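Local structure of aminoglycoside N(3)-acetyltransferase, AAC(3)-IVa (Escherichia coli, 6MN3) at residues Asn188-Glu193 with Ile240-Pro245; Asn152-Leu157 with Asp225-Ala230; Leu143-Gly148 with Ala216-Ile221; Pro63-Leu68 with Pro79-Leu84. The protein transfers an acetyl group from acetyl-CoA to the N3 amine of 2-deoxystreptamine aminoglycosides, probably conferring resistance to antibiotics such as gentamicin and apramycin. All coordinates share one frame; numbering follows the deposited sequence.

Contact 1 of 4, residues Asn188-Glu193 with Ile240-Pro245. With ZN (zinc ion), chain D.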
loop_
_atom_site.group_PDB
_atom_site.type_symbol
_atom_site.label_atom_id
_atom_site.label_comp_id
_atom_site.label_asym_id
_atom_site.label_seq_id
_atom_site.Cartn_x
_atom_site.Cartn_y
_atom_site.Cartn_z
ATOM N N ASN A 188 -7.840 12.527 -4.463
ATOM C CA ASN A 188 -6.545 13.199 -4.535
ATOM C C ASN A 188 -5.538 12.290 -5.239
ATOM O O ASN A 188 -4.648 11.694 -4.632
ATOM C CB ASN A 188 -6.076 13.583 -3.135
ATOM C CG ASN A 188 -6.220 12.445 -2.144
ATOM O OD1 ASN A 188 -7.325 11.966 -1.890
ATOM N ND2 ASN A 188 -5.100 12.001 -1.583
ATOM N N ASP A 189 -5.700 12.190 -6.555
ATOM C CA ASP A 189 -4.861 11.339 -7.384
ATOM C C ASP A 189 -3.981 12.182 -8.297
ATOM O O ASP A 189 -4.380 13.254 -8.758
ATOM C CB ASP A 189 -5.709 10.378 -8.225
ATOM C CG ASP A 189 -4.999 9.067 -8.508
ATOM O OD1 ASP A 189 -5.674 8.017 -8.540
ATOM O OD2 ASP A 189 -3.764 9.086 -8.694
ATOM N N HIS A 190 -2.777 11.681 -8.549
ATOM C CA HIS A 190 -1.824 12.325 -9.446
ATOM C C HIS A 190 -0.833 11.264 -9.912
ATOM O O HIS A 190 -1.048 10.063 -9.719
ATOM C CB HIS A 190 -1.132 13.507 -8.760
ATOM C CG HIS A 190 -0.776 13.251 -7.328
ATOM N ND1 HIS A 190 0.460 12.781 -6.941
ATOM C CD2 HIS A 190 -1.495 13.403 -6.190
ATOM C CE1 HIS A 190 0.488 12.653 -5.625
ATOM N NE2 HIS A 190 -0.687 13.024 -5.146
ATOM N N CYS A 191 0.264 11.711 -10.530
ATOM C CA CYS A 191 1.275 10.777 -11.012
ATOM C C CYS A 191 1.991 10.058 -9.878
ATOM O O CYS A 191 2.654 9.045 -10.128
ATOM C CB CYS A 191 2.293 11.510 -11.885
ATOM S SG CYS A 191 3.393 12.605 -10.966
ATOM N N CYS A 192 1.888 10.566 -8.648
ATOM C CA CYS A 192 2.476 9.979 -7.446
ATOM C C CYS A 192 3.996 9.897 -7.501
ATOM O O CYS A 192 4.613 9.326 -6.593
ATOM C CB CYS A 192 1.895 8.588 -7.156
ATOM S SG CYS A 192 0.108 8.560 -6.893
ATOM N N GLU A 193 4.623 10.454 -8.540
ATOM C CA GLU A 193 6.077 10.401 -8.643
ATOM C C GLU A 193 6.740 11.188 -7.521
ATOM O O GLU A 193 7.779 10.773 -6.994
ATOM C CB GLU A 193 6.525 10.931 -10.005
ATOM C CG GLU A 193 6.381 9.932 -11.138
ATOM C CD GLU A 193 6.504 10.579 -12.503
ATOM O OE1 GLU A 193 5.514 11.177 -12.974
ATOM O OE2 GLU A 193 7.596 10.496 -13.103
ATOM N N ILE A 240 2.970 19.995 -2.035
ATOM C CA ILE A 240 4.340 19.491 -2.069
ATOM C C ILE A 240 4.456 18.284 -2.993
ATOM O O ILE A 240 5.490 18.085 -3.644
ATOM C CB ILE A 240 4.820 19.166 -0.640
ATOM C CG1 ILE A 240 6.250 18.622 -0.650
ATOM C CG2 ILE A 240 3.881 18.176 0.037
ATOM C CD1 ILE A 240 7.306 19.683 -0.849
ATOM N N PHE A 241 3.406 17.471 -3.081
ATOM C CA PHE A 241 3.407 16.270 -3.902
ATOM C C PHE A 241 3.033 16.536 -5.355
ATOM O O PHE A 241 2.971 15.589 -6.146
ATOM C CB PHE A 241 2.446 15.232 -3.313
ATOM C CG PHE A 241 2.893 14.666 -1.994
ATOM C CD1 PHE A 241 4.232 14.404 -1.754
ATOM C CD2 PHE A 241 1.972 14.390 -0.996
ATOM C CE1 PHE A 241 4.643 13.879 -0.542
ATOM C CE2 PHE A 241 2.377 13.866 0.216
ATOM C CZ PHE A 241 3.715 13.610 0.444
ATOM N N LEU A 242 2.781 17.788 -5.726
ATOM C CA LEU A 242 2.363 18.136 -7.078
ATOM C C LEU A 242 3.565 18.578 -7.898
ATOM O O LEU A 242 4.345 19.433 -7.460
ATOM C CB LEU A 242 1.312 19.247 -7.059
ATOM C CG LEU A 242 -0.078 18.905 -6.523
ATOM C CD1 LEU A 242 -1.076 19.963 -6.967
ATOM C CD2 LEU A 242 -0.515 17.519 -6.977
ATOM N N HIS A 243 3.713 17.993 -9.082
ATOM C CA HIS A 243 4.735 18.454 -10.007
ATOM C C HIS A 243 4.484 19.917 -10.356
ATOM O O HIS A 243 3.330 20.316 -10.556
ATOM C CB HIS A 243 4.733 17.610 -11.283
ATOM C CG HIS A 243 5.707 16.476 -11.261
ATOM N ND1 HIS A 243 5.320 15.167 -11.074
ATOM C CD2 HIS A 243 7.052 16.454 -11.415
ATOM C CE1 HIS A 243 6.386 14.387 -11.109
ATOM N NE2 HIS A 243 7.449 15.143 -11.313
ATOM N N PRO A 244 5.522 20.745 -10.431
ATOM C CA PRO A 244 5.318 22.121 -10.861
ATOM C C PRO A 244 4.869 22.156 -12.308
ATOM O O PRO A 244 5.128 21.212 -13.081
ATOM C CB PRO A 244 6.701 22.762 -10.680
ATOM C CG PRO A 244 7.656 21.625 -10.715
ATOM C CD PRO A 244 6.930 20.469 -10.097
ATOM N N PRO A 245 4.178 23.220 -12.720
ATOM C CA PRO A 245 3.774 23.331 -14.132
ATOM C C PRO A 245 4.947 23.335 -15.097
ATOM O O PRO A 245 4.753 23.059 -16.287
ATOM C CB PRO A 245 3.004 24.661 -14.176
ATOM C CG PRO A 245 2.572 24.899 -12.759
ATOM C CD PRO A 245 3.665 24.335 -11.906
HETATM ZN ZN ZN D . 3.252 14.833 -11.673
HETATM O O HOH W 1 3.508 13.248 -7.656
#
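Cys191 and His243 meet through a zinc ion, as two of the four ligands of a site made of three cysteines and one histidine, which Cys249 and Cys252 complete from a CxxC pair. The ion thereby ties the loop after strand 181-187 to the loop before helix 250-257. The side chain of His243 can be traced outward from its backbone. His243 CB lies 3.2 Å from the zinc, and CG comes slightly nearer; neither is a ligand. ND1 makes the metal bond at 2.2 Å and sits 3.2 Å from Cys191 SG, the other ligand of this pair. Next round the ring, CE1 packs against Glu193 CB at 3.6 Å, with Glu193 OE1 a little farther off. Both Cys191 SG and Glu193 CB approach the imidazole at its edge, and the Glu193 carboxylate is inclined 56° to the ring plane. On the cysteine side, chi1 of 71° places SG between the backbone N and the carbonyl carbon, from where it reaches the zinc at 2.3 Å. The same sulfur accepts a hydrogen bond from Glu193 N, which would tend to temper the negative charge of a zinc-bound thiolate.

Deeper in, the buried His190 ring packs one face on Leu242 CD2. Its two nitrogens have different partners: NE2 bonds to Glu159 of helix 154-161, while ND1 accepts from Cys192 N, a donor tilted 34° out of the ring plane. A water also bonded to His190 ND1 crosses to the second loop, donating to Phe241 O at 2.8 Å.

Contact 2 of 4, residues Asn152-Leu157 with Asp225-Ala230; sequences NTTLHL and DIVATA
Ile226 is wedged among Asn152, Thr154 and Leu155, and with Val227 it supplies most of what helix 223-236 brings to the start of helix 154-161. Its two branches divide the work. CG1 lies beside the backbone N (chi1 -64°) and carries CD1 head-on to the Asn152 amide, where it stops 3.4 Å from ND2. CG2 enters between the two other residues, 3.7 Å from Leu155 CD2 and 3.8 Å from Thr154 CG2, and meets both side chains at about a right angle.

Val227 uses a single methyl. Its CG2 rests on Thr154 CG2 at 3.7 Å and, more loosely, on Leu157 CD2, so the Thr154 methyl is shared by two consecutive residues of the partner helix. Thr154 can offer that methyl because CG2 stands anti to its own backbone N, leaving OG1 beside that N, anti to the carbonyl carbon. One turn after Ile226, Ala230 CB touches the same Leu155 CD2 at 3.8 Å.

No hydrogen bond crosses the interface. The polar Asn152 nevertheless has partners: ND2 donates to His149, and OD1 accepts a weak bond from Thr154 N, which caps the turn leading into helix 154-161. ND2 and, weakly, OD1 are thus tied down where the isoleucine methyl meets the amide end. Val142 of strand 141-145 also touches Asn152, Thr154 and Ile226, making this the buried helix-helix packing against a central sheet that is typical of layered alpha/beta folds.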
loop_
_atom_site.group_PDB
_atom_site.type_symbol
_atom_site.label_atom_id
_atom_site.label_comp_id
_atom_site.label_asym_id
_atom_site.label_seq_id
_atom_site.Cartn_x
_atom_site.Cartn_y
_atom_site.Cartn_z
ATOM N N ASN A 152 3.454 3.907 -1.931
ATOM C CA ASN A 152 3.143 4.024 -0.511
ATOM C C ASN A 152 1.755 4.622 -0.321
ATOM O O ASN A 152 1.612 5.839 -0.166
ATOM C CB ASN A 152 4.198 4.875 0.201
ATOM C CG ASN A 152 4.102 4.783 1.713
ATOM O OD1 ASN A 152 3.140 4.241 2.256
ATOM N ND2 ASN A 152 5.108 5.315 2.401
ATOM N N THR A 153 0.731 3.763 -0.319
ATOM C CA THR A 153 -0.651 4.226 -0.255
ATOM C C THR A 153 -0.912 5.067 0.990
ATOM O O THR A 153 -1.748 5.980 0.958
ATOM C CB THR A 153 -1.594 3.021 -0.307
ATOM O OG1 THR A 153 -1.469 2.374 -1.579
ATOM C CG2 THR A 153 -3.037 3.440 -0.109
ATOM N N THR A 154 -0.194 4.795 2.085
ATOM C CA THR A 154 -0.390 5.555 3.317
ATOM C C THR A 154 -0.165 7.049 3.101
ATOM O O THR A 154 -0.765 7.875 3.800
ATOM C CB THR A 154 0.534 5.013 4.412
ATOM O OG1 THR A 154 0.223 3.635 4.659
ATOM C CG2 THR A 154 0.370 5.795 5.711
ATOM N N LEU A 155 0.666 7.417 2.123
ATOM C CA LEU A 155 0.858 8.830 1.813
ATOM C C LEU A 155 -0.428 9.476 1.314
ATOM O O LEU A 155 -0.679 10.653 1.597
ATOM C CB LEU A 155 1.976 8.994 0.785
ATOM C CG LEU A 155 3.389 8.828 1.349
ATOM C CD1 LEU A 155 4.434 8.942 0.251
ATOM C CD2 LEU A 155 3.645 9.849 2.449
ATOM N N HIS A 156 -1.254 8.729 0.576
ATOM C CA HIS A 156 -2.549 9.259 0.157
ATOM C C HIS A 156 -3.438 9.545 1.360
ATOM O O HIS A 156 -4.209 10.512 1.358
ATOM C CB HIS A 156 -3.236 8.280 -0.793
ATOM C CG HIS A 156 -2.757 8.371 -2.207
ATOM N ND1 HIS A 156 -2.937 9.495 -2.983
ATOM C CD2 HIS A 156 -2.108 7.475 -2.988
ATOM C CE1 HIS A 156 -2.418 9.289 -4.180
ATOM N NE2 HIS A 156 -1.909 8.070 -4.210
ATOM N N LEU A 157 -3.350 8.707 2.394
ATOM C CA LEU A 157 -4.075 8.977 3.629
ATOM C C LEU A 157 -3.591 10.271 4.271
ATOM O O LEU A 157 -4.386 11.033 4.833
ATOM C CB LEU A 157 -3.916 7.800 4.593
ATOM C CG LEU A 157 -4.208 8.027 6.080
ATOM C CD1 LEU A 157 -5.682 8.341 6.310
ATOM C CD2 LEU A 157 -3.781 6.817 6.896
ATOM N N ASP A 225 4.903 7.011 11.429
ATOM C CA ASP A 225 5.975 7.896 10.985
ATOM C C ASP A 225 5.720 8.416 9.575
ATOM O O ASP A 225 6.060 9.564 9.270
ATOM C CB ASP A 225 7.318 7.170 11.055
ATOM C CG ASP A 225 7.811 6.994 12.477
ATOM O OD1 ASP A 225 7.425 7.805 13.347
ATOM O OD2 ASP A 225 8.587 6.046 12.726
ATOM N N ILE A 226 5.125 7.592 8.710
ATOM C CA ILE A 226 4.797 8.037 7.357
ATOM C C ILE A 226 3.797 9.185 7.407
ATOM O O ILE A 226 3.949 10.198 6.714
ATOM C CB ILE A 226 4.255 6.862 6.524
ATOM C CG1 ILE A 226 5.329 5.796 6.334
ATOM C CG2 ILE A 226 3.745 7.351 5.177
ATOM C CD1 ILE A 226 4.808 4.525 5.720
ATOM N N VAL A 227 2.759 9.042 8.230
ATOM C CA VAL A 227 1.712 10.057 8.294
ATOM C C VAL A 227 2.233 11.322 8.967
ATOM O O VAL A 227 2.033 12.434 8.467
ATOM C CB VAL A 227 0.473 9.497 9.016
ATOM C CG1 VAL A 227 -0.475 10.620 9.410
ATOM C CG2 VAL A 227 -0.234 8.487 8.128
ATOM N N ALA A 228 2.918 11.170 10.103
ATOM C CA ALA A 228 3.396 12.335 10.842
ATOM C C ALA A 228 4.396 13.141 10.023
ATOM O O ALA A 228 4.338 14.375 9.998
ATOM C CB ALA A 228 4.017 11.901 12.168
ATOM N N THR A 229 5.324 12.460 9.351
ATOM C CA THR A 229 6.307 13.158 8.530
ATOM C C THR A 229 5.634 13.896 7.381
ATOM O O THR A 229 5.939 15.064 7.114
ATOM C CB THR A 229 7.343 12.167 8.002
ATOM O OG1 THR A 229 7.966 11.495 9.103
ATOM C CG2 THR A 229 8.407 12.882 7.178
ATOM N N ALA A 230 4.703 13.229 6.694
ATOM C CA ALA A 230 4.055 13.840 5.538
ATOM C C ALA A 230 3.159 14.999 5.950
ATOM O O ALA A 230 3.078 16.006 5.239
ATOM C CB ALA A 230 3.254 12.790 4.769
#

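Contact 3 of 4, residues Leu143-Gly148 with Ala216-Ile221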
loop_
_atom_site.group_PDB
_atom_site.type_symbol
_atom_site.label_atom_id
_atom_site.label_comp_id
_atom_site.label_asym_id
_atom_site.label_seq_id
_atom_site.Cartn_x
_atom_site.Cartn_y
_atom_site.Cartn_z
ATOM N N LEU A 143 5.757 -2.044 4.587
ATOM C CA LEU A 143 6.902 -2.656 3.929
ATOM C C LEU A 143 6.812 -2.352 2.440
ATOM O O LEU A 143 5.877 -2.796 1.764
ATOM C CB LEU A 143 6.936 -4.160 4.186
ATOM C CG LEU A 143 8.021 -4.938 3.440
ATOM C CD1 LEU A 143 9.393 -4.371 3.764
ATOM C CD2 LEU A 143 7.952 -6.422 3.778
ATOM N N LEU A 144 7.774 -1.586 1.935
ATOM C CA LEU A 144 7.900 -1.326 0.506
ATOM C C LEU A 144 8.866 -2.356 -0.065
ATOM O O LEU A 144 10.077 -2.280 0.169
ATOM C CB LEU A 144 8.385 0.098 0.254
ATOM C CG LEU A 144 7.526 1.221 0.840
ATOM C CD1 LEU A 144 7.968 2.567 0.289
ATOM C CD2 LEU A 144 6.050 0.983 0.554
ATOM N N LEU A 145 8.332 -3.319 -0.808
ATOM C CA LEU A 145 9.071 -4.503 -1.235
ATOM C C LEU A 145 9.346 -4.404 -2.734
ATOM O O LEU A 145 8.525 -4.803 -3.562
ATOM C CB LEU A 145 8.284 -5.764 -0.889
ATOM C CG LEU A 145 9.046 -7.081 -0.949
ATOM C CD1 LEU A 145 10.402 -6.911 -0.300
ATOM C CD2 LEU A 145 8.252 -8.181 -0.266
ATOM N N GLY A 146 10.518 -3.876 -3.079
ATOM C CA GLY A 146 10.871 -3.723 -4.475
ATOM C C GLY A 146 10.116 -2.636 -5.200
ATOM O O GLY A 146 10.083 -2.636 -6.434
ATOM N N VAL A 147 9.492 -1.714 -4.466
ATOM C CA VAL A 147 8.809 -0.564 -5.043
ATOM C C VAL A 147 9.215 0.674 -4.258
ATOM O O VAL A 147 9.672 0.595 -3.116
ATOM C CB VAL A 147 7.271 -0.719 -5.040
ATOM C CG1 VAL A 147 6.843 -1.907 -5.886
ATOM C CG2 VAL A 147 6.747 -0.852 -3.616
ATOM N N GLY A 148 9.043 1.832 -4.893
ATOM C CA GLY A 148 9.336 3.105 -4.273
ATOM C C GLY A 148 8.160 3.638 -3.478
ATOM O O GLY A 148 7.161 2.954 -3.244
ATOM N N ALA A 216 15.378 -7.893 -3.722
ATOM C CA ALA A 216 14.747 -6.585 -3.777
ATOM C C ALA A 216 15.323 -5.637 -2.736
ATOM O O ALA A 216 15.662 -6.043 -1.620
ATOM C CB ALA A 216 13.238 -6.711 -3.567
ATOM N N PHE A 217 15.440 -4.371 -3.122
ATOM C CA PHE A 217 15.639 -3.292 -2.165
ATOM C C PHE A 217 14.342 -3.087 -1.389
ATOM O O PHE A 217 13.305 -2.763 -1.977
ATOM C CB PHE A 217 16.052 -2.021 -2.907
ATOM C CG PHE A 217 16.267 -0.828 -2.017
ATOM C CD1 PHE A 217 15.475 0.301 -2.147
ATOM C CD2 PHE A 217 17.273 -0.827 -1.066
ATOM C CE1 PHE A 217 15.673 1.403 -1.335
ATOM C CE2 PHE A 217 17.477 0.274 -0.252
ATOM C CZ PHE A 217 16.674 1.389 -0.388
ATOM N N ALA A 218 14.385 -3.302 -0.078
ATOM C CA ALA A 218 13.196 -3.228 0.758
ATOM C C ALA A 218 13.289 -2.045 1.708
ATOM O O ALA A 218 14.362 -1.743 2.238
ATOM C CB ALA A 218 12.999 -4.518 1.556
ATOM N N ARG A 219 12.156 -1.380 1.921
ATOM C CA ARG A 219 12.070 -0.244 2.826
ATOM C C ARG A 219 10.945 -0.491 3.814
ATOM O O ARG A 219 9.850 -0.905 3.422
ATOM C CB ARG A 219 11.840 1.060 2.060
ATOM C CG ARG A 219 13.122 1.669 1.524
ATOM C CD ARG A 219 12.847 2.774 0.528
ATOM N NE ARG A 219 12.516 2.252 -0.791
ATOM C CZ ARG A 219 12.698 2.922 -1.924
ATOM N NH1 ARG A 219 13.216 4.142 -1.898
ATOM N NH2 ARG A 219 12.368 2.370 -3.082
ATOM N N LEU A 220 11.217 -0.240 5.093
ATOM C CA LEU A 220 10.273 -0.518 6.168
ATOM C C LEU A 220 10.135 0.720 7.040
ATOM O O LEU A 220 11.123 1.190 7.614
ATOM C CB LEU A 220 10.736 -1.716 6.998
ATOM C CG LEU A 220 9.876 -2.073 8.209
ATOM C CD1 LEU A 220 8.509 -2.570 7.771
ATOM C CD2 LEU A 220 10.588 -3.109 9.050
ATOM N N ILE A 221 8.915 1.247 7.135
ATOM C CA ILE A 221 8.624 2.463 7.885
ATOM C C ILE A 221 7.365 2.235 8.708
ATOM O O ILE A 221 6.407 1.615 8.234
ATOM C CB ILE A 221 8.431 3.689 6.962
ATOM C CG1 ILE A 221 9.446 3.695 5.813
ATOM C CG2 ILE A 221 8.525 4.976 7.760
ATOM C CD1 ILE A 221 8.895 3.158 4.503
HETATM O O HOH W 2 11.815 -0.326 -1.854
#
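Leu144 and Arg219 face each other as a hydrogen-bonded pair of two antiparallel neighbours in the central mixed sheet, strands 141-145 and 216-222. Leu144 N donates to Arg219 O at 2.6 Å, and Arg219 N returns a bond to Leu144 O. Their side chains leave on one face, CB against CB at 4.0 Å. The other face carries Leu143, Leu145, Ala218 and Leu220. There Leu145 CD1 lies over Ala218 CB, while Leu143 CB packs on Leu220 CD1 at 4.2 Å; Leu19 of helix 9-19 touches Leu143, Ala218 and Leu220.

Past the strand end, Gly146 N still reaches Phe217 O, from 35° above the carbonyl plane. The Arg219 chain bends at chi3 (-80°) and brings its guanidinium toward this loop. Phe217 CE1 lies 3.3 Å above the guanidinium plane, near its centre, and NH1 forms a salt bridge with Asp199. NH2 makes a weak bond to Val147 O and comes within 3.3 Å of Gly148 CA. The remaining nitrogen, Arg219 NE, donates to a water at the guanidinium edge, 2.9 Å away.

Contact 4 of 4, residues Pro63-Leu68 with Pro79-Leu84; sequences PSWSGL and PVTPDL
Pro79 opens the second segment with its carbonyl, whose O accepts a hydrogen bond from Ser66 OG at 3.2 Å, the donor tilted 34° from the carbonyl plane. Val80 follows, spreading its methyls over Ser64 and the Trp65 carbonyl: CG1 comes within 3.5 Å of Trp65 O, and CG2 lies against Ser64 OG, a hydroxyl bonded to Arg99. Thr81 then supplies the backbone link. Its N donates to Trp65 O at 2.8 Å, a nearly straight bond (162° at the hydrogen) lying in the carbonyl plane. The Thr81 side chain runs alongside that of Trp65, with CG2 3.5 Å from the indole CD1. After this point the chain turns, Leu84 N bonding back to Thr81 O and Asp83 N more weakly to Thr81 OG1.

The turn brings Leu84 to one face of the indole, where its CD1 stands 3.6 Å from the centroid of the five-membered ring of Trp65 and only 17° off the normal, a CH-pi contact in which the two side chains cross at about a right angle. The same methyl reaches Pro63 CB at 3.7 Å, and CD2 spans Trp65 CZ2 and Pro63 CG. Both segments belong to the connection between strand 59-63 and helix 86-91. The bonds at Pro79 and Thr81 set the spacing of the backbones, and the apolar contacts probably restrict the tilt of the indole on the Leu84 side.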
loop_
_atom_site.group_PDB
_atom_site.type_symbol
_atom_site.label_atom_id
_atom_site.label_comp_id
_atom_site.label_asym_id
_atom_site.label_seq_id
_atom_site.Cartn_x
_atom_site.Cartn_y
_atom_site.Cartn_z
ATOM N N PRO A 63 -2.665 -4.414 -0.413
ATOM C CA PRO A 63 -3.678 -3.830 -1.296
ATOM C C PRO A 63 -4.272 -4.904 -2.194
ATOM O O PRO A 63 -3.621 -5.898 -2.525
ATOM C CB PRO A 63 -2.893 -2.789 -2.103
ATOM C CG PRO A 63 -1.473 -3.242 -2.027
ATOM C CD PRO A 63 -1.321 -3.870 -0.673
ATOM N N SER A 64 -5.530 -4.700 -2.583
ATOM C CA SER A 64 -6.247 -5.731 -3.321
ATOM C C SER A 64 -7.410 -5.156 -4.119
ATOM O O SER A 64 -8.484 -5.763 -4.176
ATOM C CB SER A 64 -6.753 -6.807 -2.354
ATOM O OG SER A 64 -7.104 -7.994 -3.040
ATOM N N TRP A 65 -7.213 -3.997 -4.741
ATOM C CA TRP A 65 -8.275 -3.372 -5.511
ATOM C C TRP A 65 -8.182 -3.767 -6.985
ATOM O O TRP A 65 -7.170 -4.292 -7.455
ATOM C CB TRP A 65 -8.240 -1.851 -5.355
ATOM C CG TRP A 65 -6.920 -1.223 -5.658
ATOM C CD1 TRP A 65 -6.367 -1.027 -6.890
ATOM C CD2 TRP A 65 -5.990 -0.688 -4.710
ATOM N NE1 TRP A 65 -5.145 -0.410 -6.768
ATOM C CE2 TRP A 65 -4.890 -0.190 -5.439
ATOM C CE3 TRP A 65 -5.978 -0.585 -3.316
ATOM C CZ2 TRP A 65 -3.792 0.400 -4.820
ATOM C CZ3 TRP A 65 -4.887 0.002 -2.703
ATOM C CH2 TRP A 65 -3.809 0.487 -3.454
ATOM N N SER A 66 -9.264 -3.496 -7.717
ATOM C CA SER A 66 -9.416 -3.956 -9.094
ATOM C C SER A 66 -8.978 -2.920 -10.121
ATOM O O SER A 66 -8.402 -3.281 -11.153
ATOM C CB SER A 66 -10.872 -4.343 -9.359
ATOM O OG SER A 66 -11.193 -5.578 -8.749
ATOM N N GLY A 67 -9.252 -1.641 -9.870
ATOM C CA GLY A 67 -8.970 -0.599 -10.831
ATOM C C GLY A 67 -10.010 -0.433 -11.917
ATOM O O GLY A 67 -9.945 0.551 -12.665
ATOM N N LEU A 68 -10.962 -1.355 -12.034
ATOM C CA LEU A 68 -12.021 -1.254 -13.033
ATOM C C LEU A 68 -13.145 -0.390 -12.475
ATOM O O LEU A 68 -13.904 -0.832 -11.607
ATOM C CB LEU A 68 -12.531 -2.642 -13.412
ATOM C CG LEU A 68 -11.472 -3.697 -13.738
ATOM C CD1 LEU A 68 -12.052 -5.095 -13.596
ATOM C CD2 LEU A 68 -10.910 -3.484 -15.136
ATOM N N PRO A 79 -10.306 -9.970 -9.558
ATOM C CA PRO A 79 -8.850 -10.025 -9.413
ATOM C C PRO A 79 -8.257 -8.666 -9.079
ATOM O O PRO A 79 -8.806 -7.613 -9.414
ATOM C CB PRO A 79 -8.372 -10.503 -10.792
ATOM C CG PRO A 79 -9.621 -10.896 -11.550
ATOM C CD PRO A 79 -10.721 -10.086 -10.962
ATOM N N VAL A 80 -7.111 -8.709 -8.399
ATOM C CA VAL A 80 -6.359 -7.493 -8.125
ATOM C C VAL A 80 -5.815 -6.932 -9.434
ATOM O O VAL A 80 -5.475 -7.678 -10.362
ATOM C CB VAL A 80 -5.227 -7.777 -7.121
ATOM C CG1 VAL A 80 -4.568 -6.490 -6.675
ATOM C CG2 VAL A 80 -5.766 -8.531 -5.923
ATOM N N THR A 81 -5.751 -5.607 -9.519
ATOM C CA THR A 81 -5.203 -4.974 -10.709
ATOM C C THR A 81 -3.772 -5.452 -10.939
ATOM O O THR A 81 -3.013 -5.630 -9.978
ATOM C CB THR A 81 -5.230 -3.450 -10.576
ATOM O OG1 THR A 81 -4.411 -2.865 -11.596
ATOM C CG2 THR A 81 -4.715 -3.023 -9.210
ATOM N N PRO A 82 -3.371 -5.683 -12.193
ATOM C CA PRO A 82 -2.014 -6.192 -12.452
ATOM C C PRO A 82 -0.913 -5.237 -12.030
ATOM O O PRO A 82 0.248 -5.660 -11.947
ATOM C CB PRO A 82 -2.005 -6.417 -13.970
ATOM C CG PRO A 82 -3.084 -5.527 -14.495
ATOM C CD PRO A 82 -4.144 -5.508 -13.435
ATOM N N ASP A 83 -1.232 -3.972 -11.755
ATOM C CA ASP A 83 -0.222 -3.019 -11.317
ATOM C C ASP A 83 0.206 -3.239 -9.873
ATOM O O ASP A 83 1.237 -2.693 -9.462
ATOM C CB ASP A 83 -0.741 -1.593 -11.495
ATOM C CG ASP A 83 0.377 -0.579 -11.626
ATOM O OD1 ASP A 83 1.379 -0.886 -12.306
ATOM O OD2 ASP A 83 0.254 0.523 -11.050
ATOM N N LEU A 84 -0.548 -4.015 -9.095
ATOM C CA LEU A 84 -0.190 -4.284 -7.710
ATOM C C LEU A 84 0.675 -5.528 -7.548
ATOM O O LEU A 84 1.183 -5.770 -6.447
ATOM C CB LEU A 84 -1.455 -4.410 -6.852
ATOM C CG LEU A 84 -2.142 -3.080 -6.532
ATOM C CD1 LEU A 84 -3.406 -3.291 -5.718
ATOM C CD2 LEU A 84 -1.188 -2.144 -5.803
#

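Contact 3 lies within the central mixed sheet, and the chain leaves its two strands for the two helices of contact 2: strand 141-145 precedes helix 154-161, and strand 216-222 precedes helix 223-236. Their centres are 15 Å apart, and Ile226 packs on Ile221 between them. Contact 1, also 15 Å from contact 2, lies toward the zinc end; Cys192 there touches His156, and these two with Glu159 have the geometry of a Cys-His-Glu triad, a role not established. Contact 4 comes first along the chain and reaches contact 2 through Trp65 against Thr153. The segments of contacts 1, 2 and 3 alternate in sequence, interlocking sheet, helices and zinc loops.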